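Local coordinates for viral protein F93 (Sulfolobus turreted icosahedral virus, PDB 2CO5), which probably binds DNA as a winged-helix protein and forms a dimer whose subunits are joined by a disulfide bond, at residues B[15-20]-B[36-41]. Residues are numbered along the deposited sequence; the frame is centred on the assembly and turned at random.
Sequences LKVLVI and KRFDID
Phe38 meets segment 15-20, the end of helix 9-20, with the rim of its ring: Lys16 CG lies 3.8 Å from Phe38 CZ and Val17 CG2 3.9 Å from Phe38 CE2, both close to the ring plane, so the contact is edge-on. The Lys16 and Phe38 side chains cross at about a right angle, the lysine passing the ring's edge, whereas Val17 and Phe38 pass alongside in opposite directions. With CG of Lys16 anti to the backbone N (chi1 -179°), its aliphatic base is brought to the ring; a bend at chi2 (61°) then carries the amine away. The helices joined here, 9-20 and 30-38, belong to the helical part of a winged-helix fold, and their nearest CA atoms, those of Val17 and Arg37, are 8.0 Å apart. One turn beyond Lys16, Ile20 slants against Arg37; the 3.0 Å between Ile20 CG2 and Arg37 NH1 is too short for a comfortable methyl contact and its detail is doubtful. Helix 30-38 ends here, Asp39 leaving helical geometry with positive phi (65°). The second subunit reaches the same place: its His95, in the C-terminal histidine run that is presumably a purification tag, stacks on Phe38, and its Lys90 donates a hydrogen bond to Phe38 O.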
ATOM      1  N   LEU B  15     -12.127  -1.849  -2.296  1.00 50.16           N
ATOM      2  CA  LEU B  15     -12.983  -1.886  -1.097  1.00 51.24           C
ATOM      3  C   LEU B  15     -13.606  -0.527  -0.774  1.00 51.15           C
ATOM      4  O   LEU B  15     -14.747  -0.452  -0.317  1.00 48.36           O
ATOM      5  CB  LEU B  15     -12.186  -2.394   0.117  1.00 52.28           C
ATOM      6  CG  LEU B  15     -12.230  -3.899   0.413  1.00 56.63           C
ATOM      7  CD1 LEU B  15     -12.385  -4.710  -0.848  1.00 50.97           C
ATOM      8  CD2 LEU B  15     -11.006  -4.351   1.212  1.00 49.44           C
ATOM      9  N   LYS B  16     -12.849   0.544  -1.001  1.00 51.64           N
ATOM     10  CA  LYS B  16     -13.327   1.893  -0.711  1.00 51.56           C
ATOM     11  C   LYS B  16     -14.466   2.280  -1.651  1.00 52.43           C
ATOM     12  O   LYS B  16     -15.423   2.936  -1.229  1.00 49.55           O
ATOM     13  CB  LYS B  16     -12.173   2.900  -0.799  1.00 49.91           C
ATOM     14  CG  LYS B  16     -12.538   4.371  -0.502  1.00 48.72           C
ATOM     15  CD  LYS B  16     -13.066   4.566   0.895  1.00 51.71           C
ATOM     16  CE  LYS B  16     -13.327   6.043   1.193  1.00 61.06           C
ATOM     17  NZ  LYS B  16     -14.139   6.214   2.430  1.00 74.81           N
ATOM     18  N   VAL B  17     -14.357   1.878  -2.917  1.00 53.05           N
ATOM     19  CA  VAL B  17     -15.392   2.158  -3.920  1.00 53.51           C
ATOM     20  C   VAL B  17     -16.695   1.408  -3.601  1.00 53.62           C
ATOM     21  O   VAL B  17     -17.787   1.936  -3.811  1.00 55.11           O
ATOM     22  CB  VAL B  17     -14.894   1.846  -5.358  1.00 55.30           C
ATOM     23  CG1 VAL B  17     -16.059   1.714  -6.346  1.00 55.15           C
ATOM     24  CG2 VAL B  17     -13.935   2.928  -5.820  1.00 51.01           C
ATOM     25  N   LEU B  18     -16.569   0.191  -3.076  1.00 51.42           N
ATOM     26  CA  LEU B  18     -17.726  -0.554  -2.561  1.00 51.05           C
ATOM     27  C   LEU B  18     -18.397   0.156  -1.379  1.00 47.66           C
ATOM     28  O   LEU B  18     -19.602   0.384  -1.401  1.00 49.54           O
ATOM     29  CB  LEU B  18     -17.322  -1.979  -2.165  1.00 50.34           C
ATOM     30  CG  LEU B  18     -17.544  -3.034  -3.251  1.00 54.39           C
ATOM     31  CD1 LEU B  18     -19.024  -3.364  -3.345  1.00 44.99           C
ATOM     32  CD2 LEU B  18     -16.999  -2.564  -4.597  1.00 45.26           C
ATOM     33  N   VAL B  19     -17.614   0.506  -0.362  1.00 47.48           N
ATOM     34  CA  VAL B  19     -18.121   1.240   0.811  1.00 48.90           C
ATOM     35  C   VAL B  19     -18.769   2.573   0.415  1.00 49.21           C
ATOM     36  O   VAL B  19     -19.833   2.929   0.920  1.00 52.81           O
ATOM     37  CB  VAL B  19     -16.993   1.505   1.835  1.00 46.80           C
ATOM     38  CG1 VAL B  19     -17.442   2.496   2.910  1.00 43.64           C
ATOM     39  CG2 VAL B  19     -16.536   0.203   2.460  1.00 51.46           C
ATOM     40  N   ILE B  20     -18.110   3.296  -0.485  1.00 50.84           N
ATOM     41  CA  ILE B  20     -18.642   4.533  -1.073  1.00 50.71           C
ATOM     42  C   ILE B  20     -20.034   4.344  -1.687  1.00 47.91           C
ATOM     43  O   ILE B  20     -20.891   5.219  -1.576  1.00 42.02           O
ATOM     44  CB  ILE B  20     -17.678   5.074  -2.167  1.00 48.79           C
ATOM     45  CG1 ILE B  20     -16.598   5.962  -1.545  1.00 63.02           C
ATOM     46  CG2 ILE B  20     -18.427   5.858  -3.217  1.00 57.97           C
ATOM     47  CD1 ILE B  20     -15.491   6.376  -2.528  1.00 54.35           C
ATOM     48  N   LYS B  36     -13.112   7.559 -12.025  1.00 49.92           N
ATOM     49  CA  LYS B  36     -13.709   8.860 -11.768  1.00 49.89           C
ATOM     50  C   LYS B  36     -13.499   9.329 -10.328  1.00 47.48           C
ATOM     51  O   LYS B  36     -13.313  10.518 -10.092  1.00 47.82           O
ATOM     52  CB  LYS B  36     -15.186   8.911 -12.193  1.00 52.55           C
ATOM     53  CG  LYS B  36     -16.208   8.263 -11.278  1.00 57.74           C
ATOM     54  CD  LYS B  36     -17.521   9.052 -11.355  1.00 50.69           C
ATOM     55  CE  LYS B  36     -18.679   8.302 -10.728  1.00 73.96           C
ATOM     56  NZ  LYS B  36     -19.848   9.187 -10.483  1.00 61.93           N
ATOM     57  N   ARG B  37     -13.506   8.401  -9.376  1.00 46.06           N
ATOM     58  CA  ARG B  37     -13.292   8.755  -7.967  1.00 47.74           C
ATOM     59  C   ARG B  37     -11.810   8.938  -7.608  1.00 45.96           C
ATOM     60  O   ARG B  37     -11.484   9.799  -6.796  1.00 43.07           O
ATOM     61  CB  ARG B  37     -13.934   7.715  -7.033  1.00 49.80           C
ATOM     62  CG  ARG B  37     -15.461   7.583  -7.171  1.00 51.60           C
ATOM     63  CD  ARG B  37     -16.195   8.833  -6.731  1.00 82.76           C
ATOM     64  NE  ARG B  37     -17.583   8.840  -7.200  1.00 97.48           N
ATOM     65  CZ  ARG B  37     -18.652   8.525  -6.469  1.00 87.51           C
ATOM     66  NH1 ARG B  37     -18.537   8.169  -5.191  1.00 80.54           N
ATOM     67  NH2 ARG B  37     -19.857   8.570  -7.023  1.00 79.35           N
ATOM     68  N   PHE B  38     -10.920   8.149  -8.205  1.00 43.69           N
ATOM     69  CA  PHE B  38      -9.506   8.178  -7.821  1.00 47.17           C
ATOM     70  C   PHE B  38      -8.517   8.591  -8.909  1.00 47.98           C
ATOM     71  O   PHE B  38      -7.325   8.699  -8.632  1.00 48.81           O
ATOM     72  CB  PHE B  38      -9.096   6.824  -7.237  1.00 46.63           C
ATOM     73  CG  PHE B  38      -9.685   6.560  -5.886  1.00 50.59           C
ATOM     74  CD1 PHE B  38      -9.157   7.177  -4.754  1.00 42.15           C
ATOM     75  CD2 PHE B  38     -10.792   5.731  -5.742  1.00 51.96           C
ATOM     76  CE1 PHE B  38      -9.710   6.957  -3.505  1.00 50.79           C
ATOM     77  CE2 PHE B  38     -11.347   5.503  -4.493  1.00 60.03           C
ATOM     78  CZ  PHE B  38     -10.806   6.118  -3.370  1.00 57.00           C
ATOM     79  N   ASP B  39      -8.991   8.812 -10.133  1.00 48.79           N
ATOM     80  CA  ASP B  39      -8.112   9.206 -11.239  1.00 49.06           C
ATOM     81  C   ASP B  39      -7.113   8.103 -11.600  1.00 48.76           C
ATOM     82  O   ASP B  39      -6.063   8.380 -12.177  1.00 49.54           O
ATOM     83  CB  ASP B  39      -7.365  10.509 -10.882  1.00 49.62           C
ATOM     84  CG  ASP B  39      -7.181  11.429 -12.071  1.00 53.53           C
ATOM     85  OD1 ASP B  39      -8.140  11.597 -12.855  1.00 77.15           O
ATOM     86  OD2 ASP B  39      -6.080  12.006 -12.212  1.00 79.75           O
ATOM     87  N   ILE B  40      -7.451   6.857 -11.270  1.00 49.44           N
ATOM     88  CA  ILE B  40      -6.599   5.706 -11.542  1.00 49.15           C
ATOM     89  C   ILE B  40      -7.305   4.778 -12.526  1.00 48.90           C
ATOM     90  O   ILE B  40      -8.470   4.419 -12.333  1.00 48.50           O
ATOM     91  CB  ILE B  40      -6.276   4.927 -10.248  1.00 52.58           C
ATOM     92  CG1 ILE B  40      -5.510   5.814  -9.266  1.00 51.89           C
ATOM     93  CG2 ILE B  40      -5.448   3.673 -10.549  1.00 48.92           C
ATOM     94  CD1 ILE B  40      -5.393   5.209  -7.882  1.00 53.98           C
ATOM     95  N   ASP B  41      -6.591   4.405 -13.583  1.00 51.46           N
ATOM     96  CA  ASP B  41      -7.107   3.509 -14.613  1.00 51.89           C
ATOM     97  C   ASP B  41      -6.456   2.144 -14.437  1.00 54.00           C
ATOM     98  O   ASP B  41      -5.298   1.948 -14.805  1.00 57.38           O
ATOM     99  CB  ASP B  41      -6.800   4.069 -16.012  1.00 50.57           C
ATOM    100  CG  ASP B  41      -7.743   3.537 -17.088  1.00 54.61           C
ATOM    101  OD1 ASP B  41      -8.734   2.864 -16.735  1.00 60.24           O
ATOM    102  OD2 ASP B  41      -7.502   3.812 -18.290  1.00 53.98           O
TER